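Local coordinates for protein NADH:ubiquinone oxidoreductase, Na translocating, C subunit (PDB 3LWX) that is a fragment of the C subunit of a sodium-translocating oxidoreductase and carries a domain of the FMN-binding family, at residues 43-48 with 74-79. Numbering follows the deposited sequence.
Sequences EAFLVN and VFVANV
Phe-45 lays its ring against Val-74, its antiparallel partner on the neighbouring strand, in a hydrogen-bonded pair whose two backbone bonds run from Phe-45 N to Val-74 O (2.9 Å) and from Val-74 N to Phe-45 O (2.8 Å). Its CG sits between the backbone N and the carbonyl carbon (chi1 52°), which brings the end of the ring nearer to segment 74-79. Val-74 suits the place because its branching begins at CB: that CB lies over one face of the phenyl ring, 4.2 Å from the centroid, as a CH-pi contact.

Followed outward, the Val-74 side chain first meets Phe-45 CE1 with CB at 3.8 Å. CG1 then reaches Phe-45 CZ at 3.9 Å, while CG2 meets both Phe-45 CE1 and Val-47 CG1, the latter also at the ring's edge. Val-76 CG2 touches Phe-45 CE2 and Glu-43 OE1 (3.5 Å); exposed Glu-43 also sets CB beside Val-76 CB. On the other face of the sheet, small Ala-44 sets CB against Phe-75 CD1 (3.8 Å).

Tyr-191 and Phe-194 of helix 174-196 pack on Val-74, Phe-194 also on Val-47, and Lys-53 makes a cation-pi contact with Phe-45. The chemistry implies a pairing whose register is set by backbone bonds, straight from Val-76 N to Glu-43 O (2.9 Å, 175°) but weak in the return bond, while Phe-45 joins the strands by dispersion and the two valines tie them to the helix.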
# COMPACT_ATOMS: atom_id res chain seq x y z
N GLU A 43 -8.42 -13.53 -2.37
CA GLU A 43 -8.32 -13.77 -0.92
C GLU A 43 -8.15 -12.43 -0.32
O GLU A 43 -7.51 -11.55 -0.89
CB GLU A 43 -7.09 -14.56 -0.43
CG GLU A 43 -6.93 -15.85 -1.10
CD GLU A 43 -5.76 -16.70 -0.61
OE1 GLU A 43 -4.74 -16.22 -0.04
OE2 GLU A 43 -5.89 -17.88 -0.93
N ALA A 44 -8.70 -12.26 0.87
CA ALA A 44 -8.59 -10.99 1.60
C ALA A 44 -8.76 -11.37 3.06
O ALA A 44 -9.82 -11.90 3.43
CB ALA A 44 -9.65 -9.97 1.16
N PHE A 45 -7.73 -11.16 3.86
CA PHE A 45 -7.75 -11.56 5.26
C PHE A 45 -6.88 -10.67 6.10
O PHE A 45 -5.90 -10.11 5.62
CB PHE A 45 -7.29 -13.03 5.42
CG PHE A 45 -5.97 -13.35 4.76
CD1 PHE A 45 -4.77 -13.15 5.42
CD2 PHE A 45 -5.94 -13.82 3.46
CE1 PHE A 45 -3.56 -13.44 4.82
CE2 PHE A 45 -4.74 -14.10 2.84
CZ PHE A 45 -3.55 -13.90 3.52
N LEU A 46 -7.24 -10.56 7.36
CA LEU A 46 -6.42 -9.88 8.35
C LEU A 46 -5.40 -10.85 8.91
O LEU A 46 -5.70 -12.04 9.09
CB LEU A 46 -7.28 -9.36 9.50
CG LEU A 46 -8.30 -8.29 9.12
CD1 LEU A 46 -9.26 -8.05 10.27
CD2 LEU A 46 -7.63 -6.99 8.73
N VAL A 47 -4.20 -10.34 9.16
CA VAL A 47 -3.20 -11.07 9.92
C VAL A 47 -2.85 -10.29 11.18
O VAL A 47 -3.02 -9.07 11.26
CB VAL A 47 -1.90 -11.38 9.12
CG1 VAL A 47 -2.25 -12.21 7.89
CG2 VAL A 47 -1.13 -10.11 8.73
N ASN A 48 -2.40 -11.02 12.18
CA ASN A 48 -1.85 -10.41 13.38
C ASN A 48 -0.33 -10.23 13.21
O ASN A 48 0.25 -10.54 12.17
CB ASN A 48 -2.25 -11.19 14.64
CG ASN A 48 -1.67 -12.59 14.69
OD1 ASN A 48 -0.69 -12.89 14.02
ND2 ASN A 48 -2.26 -13.45 15.52
N VAL A 74 -4.38 -8.18 4.30
CA VAL A 74 -3.67 -8.69 3.15
C VAL A 74 -4.70 -9.02 2.07
O VAL A 74 -5.69 -9.70 2.33
CB VAL A 74 -2.88 -9.98 3.48
CG1 VAL A 74 -2.15 -10.49 2.24
CG2 VAL A 74 -1.87 -9.73 4.60
N PHE A 75 -4.49 -8.49 0.86
CA PHE A 75 -5.33 -8.81 -0.30
C PHE A 75 -4.44 -9.58 -1.25
O PHE A 75 -3.34 -9.12 -1.57
CB PHE A 75 -5.87 -7.54 -0.95
CG PHE A 75 -6.52 -6.61 0.02
CD1 PHE A 75 -7.87 -6.71 0.31
CD2 PHE A 75 -5.77 -5.65 0.69
CE1 PHE A 75 -8.47 -5.86 1.23
CE2 PHE A 75 -6.36 -4.81 1.61
CZ PHE A 75 -7.72 -4.92 1.87
N VAL A 76 -4.87 -10.77 -1.67
CA VAL A 76 -4.06 -11.60 -2.54
C VAL A 76 -4.68 -11.65 -3.92
O VAL A 76 -5.82 -12.12 -4.08
CB VAL A 76 -3.88 -13.03 -1.99
CG1 VAL A 76 -2.91 -13.81 -2.85
CG2 VAL A 76 -3.41 -13.00 -0.53
N ALA A 77 -3.97 -11.09 -4.89
CA ALA A 77 -4.37 -11.12 -6.27
C ALA A 77 -3.81 -12.34 -6.95
O ALA A 77 -2.74 -12.84 -6.59
CB ALA A 77 -3.91 -9.85 -7.00
N ASN A 78 -4.56 -12.85 -7.93
CA ASN A 78 -4.16 -13.97 -8.75
C ASN A 78 -3.88 -13.35 -10.12
O ASN A 78 -4.80 -13.01 -10.87
CB ASN A 78 -5.24 -15.06 -8.77
CG ASN A 78 -4.87 -16.24 -9.63
OD1 ASN A 78 -3.92 -16.17 -10.39
ND2 ASN A 78 -5.65 -17.32 -9.54
N VAL A 79 -2.61 -13.14 -10.40
CA VAL A 79 -2.14 -12.53 -11.64
C VAL A 79 -1.40 -13.61 -12.43
O VAL A 79 -0.32 -14.06 -12.03
CB VAL A 79 -1.23 -11.32 -11.34
CG1 VAL A 79 -0.66 -10.75 -12.63
CG2 VAL A 79 -2.02 -10.25 -10.59